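Long-range contacts in SusD-like protein BACOVA_02651 (Bacteroides ovatus, PDB 5E75), which binds polysaccharide at the cell surface and probably mediates the capture of xyloglucan before its transport into the periplasm for degradation: residues W181-L187 / Y214-V218; A188-L192 / T366-A370; Y191-S195 / D207-A211; R359-L365 / E410-F415. All coordinates share one frame; numbering follows the deposited sequence.

Contact 1 of 4, residues W181-L187 / Y214-V218; sequences WAAKGIL and YASDV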
# COMPACT_ATOMS: atom_id res chain seq x y z
N TRP A 181 -3.03 -6.12 -17.60
CA TRP A 181 -3.98 -6.36 -16.51
C TRP A 181 -3.67 -5.49 -15.30
O TRP A 181 -4.59 -4.99 -14.63
CB TRP A 181 -3.99 -7.83 -16.09
CG TRP A 181 -4.28 -8.77 -17.21
CD1 TRP A 181 -3.44 -9.72 -17.71
CD2 TRP A 181 -5.49 -8.86 -17.98
NE1 TRP A 181 -4.04 -10.39 -18.74
CE2 TRP A 181 -5.29 -9.88 -18.94
CE3 TRP A 181 -6.71 -8.17 -17.96
CZ2 TRP A 181 -6.27 -10.23 -19.86
CZ3 TRP A 181 -7.68 -8.54 -18.88
CH2 TRP A 181 -7.45 -9.55 -19.82
N ALA A 182 -2.38 -5.31 -15.00
CA ALA A 182 -1.99 -4.42 -13.91
C ALA A 182 -2.42 -2.98 -14.20
O ALA A 182 -2.97 -2.30 -13.34
CB ALA A 182 -0.49 -4.48 -13.70
N ALA A 183 -2.19 -2.51 -15.42
CA ALA A 183 -2.58 -1.16 -15.80
C ALA A 183 -4.10 -0.98 -15.72
O ALA A 183 -4.58 0.03 -15.23
CB ALA A 183 -2.08 -0.81 -17.20
N LYS A 184 -4.86 -1.96 -16.19
CA LYS A 184 -6.31 -1.88 -16.12
C LYS A 184 -6.79 -1.87 -14.66
O LYS A 184 -7.73 -1.15 -14.31
CB LYS A 184 -6.95 -3.05 -16.85
CG LYS A 184 -6.79 -3.03 -18.36
CD LYS A 184 -7.39 -4.26 -19.03
CE LYS A 184 -7.29 -4.14 -20.56
NZ LYS A 184 -7.73 -5.39 -21.25
N GLY A 185 -6.15 -2.66 -13.80
CA GLY A 185 -6.51 -2.71 -12.39
C GLY A 185 -6.28 -1.39 -11.68
O GLY A 185 -7.13 -0.92 -10.91
N ILE A 186 -5.12 -0.78 -11.92
CA ILE A 186 -4.85 0.54 -11.34
C ILE A 186 -5.83 1.57 -11.88
O ILE A 186 -6.36 2.39 -11.14
CB ILE A 186 -3.39 1.01 -11.59
CG1 ILE A 186 -2.38 0.00 -11.01
CG2 ILE A 186 -3.15 2.40 -11.02
CD1 ILE A 186 -2.21 0.03 -9.55
N LEU A 187 -6.10 1.53 -13.19
CA LEU A 187 -7.02 2.47 -13.79
C LEU A 187 -8.44 2.37 -13.21
O LEU A 187 -9.09 3.38 -12.96
CB LEU A 187 -7.00 2.31 -15.31
CG LEU A 187 -7.82 3.31 -16.13
CD1 LEU A 187 -7.42 4.75 -15.80
CD2 LEU A 187 -7.57 3.03 -17.60
N TYR A 214 -13.17 -1.58 -16.45
CA TYR A 214 -11.78 -2.01 -16.31
C TYR A 214 -11.63 -3.13 -15.28
O TYR A 214 -10.90 -4.09 -15.52
CB TYR A 214 -10.87 -0.81 -15.99
CG TYR A 214 -10.63 0.05 -17.20
CD1 TYR A 214 -9.76 -0.37 -18.19
CD2 TYR A 214 -11.29 1.25 -17.38
CE1 TYR A 214 -9.54 0.39 -19.32
CE2 TYR A 214 -11.09 2.02 -18.52
CZ TYR A 214 -10.21 1.59 -19.48
OH TYR A 214 -10.01 2.38 -20.60
N ALA A 215 -12.29 -3.00 -14.13
CA ALA A 215 -12.13 -4.02 -13.11
C ALA A 215 -12.76 -5.35 -13.55
O ALA A 215 -12.18 -6.41 -13.35
CB ALA A 215 -12.74 -3.56 -11.78
N SER A 216 -13.93 -5.30 -14.19
CA SER A 216 -14.59 -6.53 -14.62
C SER A 216 -13.75 -7.26 -15.66
O SER A 216 -13.66 -8.47 -15.65
CB SER A 216 -15.99 -6.27 -15.16
OG SER A 216 -15.97 -5.50 -16.32
N ASP A 217 -13.10 -6.50 -16.55
CA ASP A 217 -12.24 -7.10 -17.56
C ASP A 217 -11.13 -7.92 -16.87
O ASP A 217 -10.90 -9.09 -17.18
CB ASP A 217 -11.68 -6.00 -18.46
CG ASP A 217 -10.94 -6.52 -19.68
OD1 ASP A 217 -11.13 -7.68 -20.08
OD2 ASP A 217 -10.17 -5.71 -20.25
N VAL A 218 -10.46 -7.33 -15.89
CA VAL A 218 -9.42 -8.04 -15.15
C VAL A 218 -9.99 -9.27 -14.42
O VAL A 218 -9.45 -10.37 -14.52
CB VAL A 218 -8.71 -7.12 -14.14
CG1 VAL A 218 -7.67 -7.88 -13.34
CG2 VAL A 218 -8.06 -5.93 -14.86

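Contact 2 of 4, residues A188-L192 / T366-A370; sequences AKVYL and TYAEA. With EDO (1,2-ethanediol), chain C.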
# COMPACT_ATOMS: atom_id res chain seq x y z
N ALA A 188 -8.87 1.14 -12.91
CA ALA A 188 -10.15 0.95 -12.25
C ALA A 188 -10.16 1.65 -10.89
O ALA A 188 -11.15 2.32 -10.52
CB ALA A 188 -10.46 -0.52 -12.10
N LYS A 189 -9.07 1.50 -10.14
CA LYS A 189 -8.94 2.13 -8.83
C LYS A 189 -8.96 3.65 -8.94
O LYS A 189 -9.54 4.33 -8.10
CB LYS A 189 -7.67 1.67 -8.10
CG LYS A 189 -7.66 0.22 -7.70
CD LYS A 189 -6.40 -0.13 -6.93
CE LYS A 189 -6.28 0.64 -5.64
NZ LYS A 189 -5.16 0.08 -4.81
N VAL A 190 -8.31 4.17 -9.97
CA VAL A 190 -8.25 5.62 -10.19
C VAL A 190 -9.64 6.19 -10.53
O VAL A 190 -10.05 7.19 -9.95
CB VAL A 190 -7.19 5.96 -11.27
CG1 VAL A 190 -7.25 7.43 -11.63
CG2 VAL A 190 -5.81 5.60 -10.78
N TYR A 191 -10.36 5.54 -11.45
CA TYR A 191 -11.70 6.00 -11.77
C TYR A 191 -12.63 5.92 -10.55
O TYR A 191 -13.42 6.84 -10.30
CB TYR A 191 -12.28 5.21 -12.94
CG TYR A 191 -11.86 5.71 -14.30
CD1 TYR A 191 -12.13 7.02 -14.70
CD2 TYR A 191 -11.19 4.89 -15.18
CE1 TYR A 191 -11.76 7.49 -15.94
CE2 TYR A 191 -10.82 5.35 -16.44
CZ TYR A 191 -11.10 6.66 -16.80
OH TYR A 191 -10.74 7.13 -18.05
N LEU A 192 -12.54 4.84 -9.78
CA LEU A 192 -13.35 4.75 -8.57
C LEU A 192 -13.00 5.87 -7.60
O LEU A 192 -13.90 6.51 -7.01
CB LEU A 192 -13.21 3.38 -7.89
CG LEU A 192 -14.01 3.19 -6.59
CD1 LEU A 192 -15.52 3.33 -6.83
CD2 LEU A 192 -13.67 1.85 -5.98
N THR A 366 -12.35 -3.61 -5.53
CA THR A 366 -12.63 -2.38 -6.30
C THR A 366 -13.84 -2.57 -7.20
O THR A 366 -14.71 -1.70 -7.28
CB THR A 366 -11.39 -1.96 -7.12
OG1 THR A 366 -10.35 -1.59 -6.21
CG2 THR A 366 -11.65 -0.77 -8.05
N TYR A 367 -13.92 -3.71 -7.87
CA TYR A 367 -15.07 -4.00 -8.70
C TYR A 367 -16.35 -4.00 -7.86
O TYR A 367 -17.36 -3.39 -8.23
CB TYR A 367 -14.87 -5.36 -9.39
CG TYR A 367 -15.93 -5.77 -10.39
CD1 TYR A 367 -16.72 -4.83 -11.04
CD2 TYR A 367 -16.13 -7.10 -10.69
CE1 TYR A 367 -17.70 -5.22 -11.96
CE2 TYR A 367 -17.10 -7.50 -11.60
CZ TYR A 367 -17.87 -6.55 -12.22
OH TYR A 367 -18.84 -6.96 -13.12
N ALA A 368 -16.32 -4.66 -6.70
CA ALA A 368 -17.48 -4.69 -5.82
C ALA A 368 -17.93 -3.28 -5.43
O ALA A 368 -19.12 -2.96 -5.46
CB ALA A 368 -17.19 -5.52 -4.57
N GLU A 369 -16.98 -2.43 -5.06
CA GLU A 369 -17.30 -1.08 -4.62
C GLU A 369 -17.87 -0.26 -5.77
O GLU A 369 -18.79 0.55 -5.60
CB GLU A 369 -16.07 -0.40 -3.99
CG GLU A 369 -16.34 0.94 -3.35
CD GLU A 369 -15.14 1.53 -2.61
OE1 GLU A 369 -14.15 0.81 -2.39
OE2 GLU A 369 -15.22 2.71 -2.22
N ALA A 370 -17.34 -0.47 -6.98
CA ALA A 370 -17.85 0.24 -8.15
C ALA A 370 -19.25 -0.24 -8.53
O ALA A 370 -20.04 0.55 -9.06
CB ALA A 370 -16.89 0.12 -9.32
C1 EDO C . -2.15 2.34 -6.78
O1 EDO C . -2.79 2.27 -5.51
C2 EDO C . -0.72 2.84 -6.63
O2 EDO C . -0.67 4.27 -6.63

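Contact 3 of 4, residues Y191-S195 / D207-A211; sequences YLARS and DLELA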
# COMPACT_ATOMS: atom_id res chain seq x y z
N TYR A 191 -10.36 5.54 -11.45
CA TYR A 191 -11.70 6.00 -11.77
C TYR A 191 -12.63 5.92 -10.55
O TYR A 191 -13.42 6.84 -10.30
CB TYR A 191 -12.28 5.21 -12.94
CG TYR A 191 -11.86 5.71 -14.30
CD1 TYR A 191 -12.13 7.02 -14.70
CD2 TYR A 191 -11.19 4.89 -15.18
CE1 TYR A 191 -11.76 7.49 -15.94
CE2 TYR A 191 -10.82 5.35 -16.44
CZ TYR A 191 -11.10 6.66 -16.80
OH TYR A 191 -10.74 7.13 -18.05
N LEU A 192 -12.54 4.84 -9.78
CA LEU A 192 -13.35 4.75 -8.57
C LEU A 192 -13.00 5.87 -7.60
O LEU A 192 -13.90 6.51 -7.01
CB LEU A 192 -13.21 3.38 -7.89
CG LEU A 192 -14.01 3.19 -6.59
CD1 LEU A 192 -15.52 3.33 -6.83
CD2 LEU A 192 -13.67 1.85 -5.98
N ALA A 193 -11.70 6.15 -7.43
CA ALA A 193 -11.27 7.22 -6.54
C ALA A 193 -11.75 8.58 -7.02
O ALA A 193 -12.14 9.42 -6.22
CB ALA A 193 -9.74 7.22 -6.39
N ARG A 194 -11.72 8.81 -8.33
CA ARG A 194 -12.16 10.10 -8.86
C ARG A 194 -13.68 10.28 -8.75
O ARG A 194 -14.16 11.41 -8.59
CB ARG A 194 -11.71 10.29 -10.32
CG ARG A 194 -11.88 11.74 -10.77
CD ARG A 194 -11.36 12.02 -12.17
NE ARG A 194 -12.20 11.42 -13.19
CZ ARG A 194 -12.05 11.62 -14.49
NH1 ARG A 194 -11.07 12.42 -14.92
NH2 ARG A 194 -12.87 11.03 -15.34
N SER A 195 -14.43 9.18 -8.82
CA SER A 195 -15.88 9.26 -8.98
C SER A 195 -16.53 10.14 -7.92
O SER A 195 -17.39 10.95 -8.24
CB SER A 195 -16.52 7.87 -8.99
OG SER A 195 -16.43 7.23 -7.73
N ASP A 207 -17.69 7.72 -14.18
CA ASP A 207 -16.49 7.14 -13.60
C ASP A 207 -16.77 5.77 -12.99
O ASP A 207 -15.93 4.88 -13.10
CB ASP A 207 -15.88 8.08 -12.55
CG ASP A 207 -15.14 9.28 -13.15
OD1 ASP A 207 -14.93 9.37 -14.39
OD2 ASP A 207 -14.73 10.14 -12.35
N LEU A 208 -17.94 5.59 -12.36
CA LEU A 208 -18.31 4.27 -11.84
C LEU A 208 -18.37 3.24 -12.96
O LEU A 208 -17.91 2.11 -12.82
CB LEU A 208 -19.64 4.33 -11.09
CG LEU A 208 -19.63 5.01 -9.73
CD1 LEU A 208 -21.06 5.15 -9.21
CD2 LEU A 208 -18.78 4.22 -8.74
N GLU A 209 -18.97 3.63 -14.08
CA GLU A 209 -19.09 2.73 -15.21
C GLU A 209 -17.70 2.33 -15.73
O GLU A 209 -17.44 1.17 -15.99
CB GLU A 209 -19.93 3.36 -16.31
CG GLU A 209 -20.05 2.53 -17.58
CD GLU A 209 -20.67 1.17 -17.34
OE1 GLU A 209 -21.43 1.02 -16.37
OE2 GLU A 209 -20.38 0.25 -18.14
N LEU A 210 -16.82 3.31 -15.89
CA LEU A 210 -15.46 3.02 -16.32
C LEU A 210 -14.69 2.12 -15.33
O LEU A 210 -14.02 1.18 -15.74
CB LEU A 210 -14.70 4.32 -16.59
CG LEU A 210 -15.15 5.06 -17.85
CD1 LEU A 210 -14.69 6.51 -17.83
CD2 LEU A 210 -14.66 4.36 -19.07
N ALA A 211 -14.81 2.39 -14.03
CA ALA A 211 -14.20 1.53 -13.02
C ALA A 211 -14.71 0.09 -13.15
O ALA A 211 -13.94 -0.87 -13.08
CB ALA A 211 -14.49 2.08 -11.64

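Contact 4 of 4, residues R359-L365 / E410-F415; sequences RLADVYL and ERRVEF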
# COMPACT_ATOMS: atom_id res chain seq x y z
N ARG A 359 -2.45 -6.17 -5.84
CA ARG A 359 -2.86 -7.57 -5.87
C ARG A 359 -4.23 -7.74 -6.55
O ARG A 359 -5.07 -6.85 -6.50
CB ARG A 359 -2.95 -8.14 -4.44
CG ARG A 359 -1.62 -8.37 -3.80
CD ARG A 359 -1.70 -9.32 -2.63
NE ARG A 359 -2.23 -8.77 -1.38
CZ ARG A 359 -3.40 -9.09 -0.85
NH1 ARG A 359 -4.29 -9.83 -1.51
NH2 ARG A 359 -3.72 -8.63 0.36
N LEU A 360 -4.46 -8.92 -7.10
CA LEU A 360 -5.76 -9.21 -7.73
C LEU A 360 -6.92 -9.02 -6.76
O LEU A 360 -8.00 -8.55 -7.17
CB LEU A 360 -5.74 -10.62 -8.33
CG LEU A 360 -6.96 -11.04 -9.14
CD1 LEU A 360 -7.11 -10.23 -10.41
CD2 LEU A 360 -6.87 -12.52 -9.44
N ALA A 361 -6.74 -9.34 -5.47
CA ALA A 361 -7.84 -9.17 -4.53
C ALA A 361 -8.29 -7.71 -4.45
O ALA A 361 -9.45 -7.44 -4.16
CB ALA A 361 -7.45 -9.65 -3.17
N ASP A 362 -7.37 -6.77 -4.64
CA ASP A 362 -7.71 -5.34 -4.67
C ASP A 362 -8.68 -5.07 -5.83
O ASP A 362 -9.65 -4.32 -5.68
CB ASP A 362 -6.41 -4.55 -4.83
CG ASP A 362 -6.51 -3.11 -4.42
OD1 ASP A 362 -7.60 -2.52 -4.48
OD2 ASP A 362 -5.46 -2.56 -4.04
N VAL A 363 -8.40 -5.65 -6.99
CA VAL A 363 -9.26 -5.45 -8.14
C VAL A 363 -10.64 -6.06 -7.86
O VAL A 363 -11.65 -5.46 -8.24
CB VAL A 363 -8.64 -5.98 -9.45
CG1 VAL A 363 -9.48 -5.59 -10.64
CG2 VAL A 363 -7.23 -5.46 -9.63
N TYR A 364 -10.68 -7.21 -7.19
CA TYR A 364 -11.96 -7.82 -6.82
C TYR A 364 -12.78 -6.87 -5.95
O TYR A 364 -13.97 -6.65 -6.18
CB TYR A 364 -11.76 -9.14 -6.06
CG TYR A 364 -11.36 -10.36 -6.90
CD1 TYR A 364 -10.88 -10.22 -8.20
CD2 TYR A 364 -11.48 -11.65 -6.40
CE1 TYR A 364 -10.54 -11.34 -8.96
CE2 TYR A 364 -11.14 -12.75 -7.14
CZ TYR A 364 -10.67 -12.60 -8.42
OH TYR A 364 -10.37 -13.74 -9.12
N LEU A 365 -12.15 -6.32 -4.92
CA LEU A 365 -12.86 -5.44 -4.01
C LEU A 365 -13.22 -4.10 -4.65
O LEU A 365 -14.27 -3.53 -4.37
CB LEU A 365 -12.07 -5.22 -2.70
CG LEU A 365 -11.87 -6.47 -1.85
CD1 LEU A 365 -10.98 -6.17 -0.67
CD2 LEU A 365 -13.16 -7.03 -1.37
N GLU A 410 -13.54 -4.93 4.96
CA GLU A 410 -12.94 -6.00 4.18
C GLU A 410 -11.59 -5.56 3.62
O GLU A 410 -10.63 -6.34 3.65
CB GLU A 410 -13.86 -6.46 3.05
CG GLU A 410 -13.52 -7.87 2.54
CD GLU A 410 -13.72 -8.94 3.60
OE1 GLU A 410 -14.57 -8.74 4.51
OE2 GLU A 410 -13.04 -9.99 3.51
N ARG A 411 -11.50 -4.33 3.13
CA ARG A 411 -10.23 -3.84 2.63
C ARG A 411 -9.20 -3.73 3.74
O ARG A 411 -8.04 -4.10 3.55
CB ARG A 411 -10.40 -2.51 1.90
CG ARG A 411 -11.12 -2.64 0.57
CD ARG A 411 -11.16 -1.33 -0.19
NE ARG A 411 -9.83 -0.98 -0.68
CZ ARG A 411 -9.31 -1.38 -1.84
NH1 ARG A 411 -10.01 -2.06 -2.72
NH2 ARG A 411 -8.07 -1.03 -2.15
N ARG A 412 -9.58 -3.21 4.90
CA ARG A 412 -8.62 -3.10 6.00
C ARG A 412 -8.00 -4.44 6.33
O ARG A 412 -6.77 -4.53 6.49
CB ARG A 412 -9.26 -2.47 7.24
CG ARG A 412 -9.55 -0.98 7.09
CD ARG A 412 -10.03 -0.33 8.38
NE ARG A 412 -8.95 -0.30 9.37
CZ ARG A 412 -9.10 -0.02 10.67
NH1 ARG A 412 -10.30 0.27 11.18
NH2 ARG A 412 -8.04 -0.06 11.47
N VAL A 413 -8.82 -5.49 6.46
CA VAL A 413 -8.31 -6.80 6.84
C VAL A 413 -7.60 -7.51 5.69
O VAL A 413 -6.66 -8.27 5.93
CB VAL A 413 -9.39 -7.74 7.48
CG1 VAL A 413 -9.95 -7.16 8.77
CG2 VAL A 413 -10.51 -8.04 6.56
N GLU A 414 -8.00 -7.28 4.45
CA GLU A 414 -7.30 -7.88 3.33
C GLU A 414 -5.91 -7.28 3.17
O GLU A 414 -4.96 -8.00 2.84
CB GLU A 414 -8.12 -7.73 2.05
CG GLU A 414 -7.51 -8.40 0.83
CD GLU A 414 -7.40 -9.90 0.92
OE1 GLU A 414 -8.14 -10.54 1.72
OE2 GLU A 414 -6.58 -10.47 0.16
N PHE A 415 -5.77 -5.98 3.45
CA PHE A 415 -4.54 -5.25 3.09
C PHE A 415 -3.75 -4.71 4.28
O PHE A 415 -2.86 -3.88 4.11
CB PHE A 415 -4.82 -4.14 2.06
CG PHE A 415 -5.40 -4.68 0.80
CD1 PHE A 415 -4.62 -5.46 -0.03
CD2 PHE A 415 -6.71 -4.45 0.46
CE1 PHE A 415 -5.17 -6.02 -1.17
CE2 PHE A 415 -7.25 -4.98 -0.68
CZ PHE A 415 -6.48 -5.76 -1.48
O HOH W 1 -12.91 -1.55 -2.89

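Contact 1 of 4, residues W181-L187 / Y214-V218
Tyr-214, midway along helix 205-221, lays one ring face against Leu-187 of helix 180-195. The methyl CD2 of Leu-187 stands 3.7 Å from the centroid of the Tyr-214 ring, a CH-pi contact over the face. Along its edge the same ring meets the aliphatic start of Lys-184, whose CG comes to 4.0 Å from Tyr-214 CD1. One turn on, Asp-217 takes the ammonium end of that lysine. The Lys-184 chain runs extended from CG to its tip (chi2 177°), crosses Tyr-214 at about a right angle and puts NZ 2.7 Å from Asp-217 OD2, a salt bridge made on the syn side of the oxygen and somewhat out of the carboxylate plane. The other oxygen, OD1, is satisfied by Asn-221, while the carboxyl carbon faces the edge of the Trp-181 indole, with the two planes 72° apart. Val-218 completes the interface through CG2, which sits 3.6 Å from Trp-181 O, 3.7 Å from Lys-184 CB and close to the backbone of Gly-185. The axes approach to 8.3 Å, with Gly-185 facing Val-218 CG2. Helix 151-168 covers Lys-184 and Leu-187 from elsewhere in the chain. Two helices joined by a connection and running at 144° to each other form an antiparallel helical hairpin, consistent with the TPR-like helix pairs of the SusD family.

Contact 2 of 4, residues A188-L192 / T366-A370
Glu-369 OE2 is gripped from beyond the two segments, by Arg-203 in a salt bridge and by Trp-428 NE1 in a hydrogen bond, while the chain of this buried glutamate carries Leu-192. The leucine, the main apolar piece, lays CD2 across the extended Glu-369 chain at about a right angle, 3.7 Å from the carboxyl carbon CD, and its CD1 reaches Ala-370, 4.1 Å from CA. The threonine methyl CG2 of Thr-366, set anti to the backbone N, faces the other helix and rests 4.0 Å from Ala-188 O and 3.9 Å from Leu-192 CD2. Thr-366 OG1 lies 3.6 Å from Lys-189 CG, but its hydrogen bond goes back to Asp-362 O in its own helix. The ammonium of Lys-189 forms a salt bridge with Asp-362 and a weak hydrogen bond, NZ to O1 of a 1,2-ethanediol at 3.3 Å. That diol, probably left from crystallisation, is also bound by Cys-119 O and Arg-126. A bend at chi3 (62°) lets the lysine chain leave Thr-366 and turn toward these partners. The two segments run at 32° to each other, with axes 10.1 Å apart. Methyl and methylene groups therefore make the packing between helices 180-195 and 360-372; the buried carboxylate of Glu-369 is paired with Arg-203, which probably lessens the cost of burying it, and Lys-189, less deeply set, pairs with Asp-362.

Contact 3 of 4, residues Y191-S195 / D207-A211
Arg-194 grips Asp-207 side-on, one nitrogen to each carboxylate oxygen. NH2 gives OD1 of Asp-207 a straight bond of 2.8 Å (N-H...acceptor angle 180°) lying in the guanidinium plane, and NE gives OD2 a bond of 3.0 Å, slightly less straight. Both oxygens are met on their syn sides, and the two planar groups are turned only 24° from each other. The bend of the arginine at chi3 (71°) swings the guanidinium over to the aspartate; the side chain also touches Phe-155 and Ile-159 of helix 151-168. Backbone groups are satisfied as well: Asp-207 N donates to Asp-204 OD2, and Ser-195 OG donates to Leu-192 O at 2.7 Å within its own helix, tilted from the carbonyl plane. The serine CB touches Asp-207 CB at 3.6 Å. The rest is apolar. Leu-210 covers a face of the Tyr-191 ring, with CB over the ring centre at 3.9 Å from the centroid and CD1 further out, 3.6 Å from CE1. Ala-211 CB fits against Tyr-191 CB, and Leu-208 CD2 reaches Leu-192 CD1 at 3.9 Å. Ala-211 and Ser-195 lie in the interface, where the axes are 8.1 Å apart. Two charges paired in this way fix the rotation of both groups at the end of the hairpin, and the mutual neutralisation probably eases the burial of Asp-207.

Contact 4 of 4, residues R359-L365 / E410-F415
A bend at chi3 (-76°) turns the Arg-359 guanidinium toward Glu-414 and Phe-415, and an opposite bend in Arg-411 (chi3 70°) carries its own toward Asp-362. Arg-411 approaches end-on: NH2 at 2.8 Å and NH1 at 3.0 Å both donate to Asp-362 OD1, from the same face above the carboxylate plane. Arg-359 NH1 donates to the anti lone pair of Glu-414 OE2 at 2.9 Å. Phe-415 lies between the two pairs. Its CE1 sits over a face of the Arg-359 guanidinium, and its CZ edge meets Asp-362 N at 3.4 Å. Leu-365 is a knob among Glu-410, Arg-411, Glu-414 and Phe-415, with CD1 3.7 Å from Arg-411 CG. A water accepts from Arg-411 NH1 and donates weakly to Leu-365 O. Each charge of the two pairs has further partners: Glu-418 and Glu-243 for Arg-359, Asp-424 for Arg-411, Lys-189 for Asp-362 OD2, Arg-299 and Arg-393 for Glu-414. The segments run antiparallel (177°), axes 11.0 Å apart, where strand 355-359 passes into helix 360-372; helix 382-393 packs on Leu-365, and helix 205-221 on Leu-360 and Val-363.

How the contacts relate
Contacts 1 and 3 join the same two helices, 180-195 and 205-221, at successive levels, and Tyr-214 touches Tyr-191 where they meet. Contact 2 ties the first of these helices to helix 360-372, which contact 4 then links to helix 404-415. Contact 4 is fully buried, its centre about 11 Å from the centre of the chain; contact 1 is partly buried, and contact 3, though buried, has its centre about 20 Å from that of the chain. Their chemistry differs: contacts 1 and 3 each pair one basic residue with one aspartate, contact 2 is mostly apolar, and the deepest, contact 4, holds a charge network. The Lys-189 to Asp-362 salt bridge joins contacts 2 and 4.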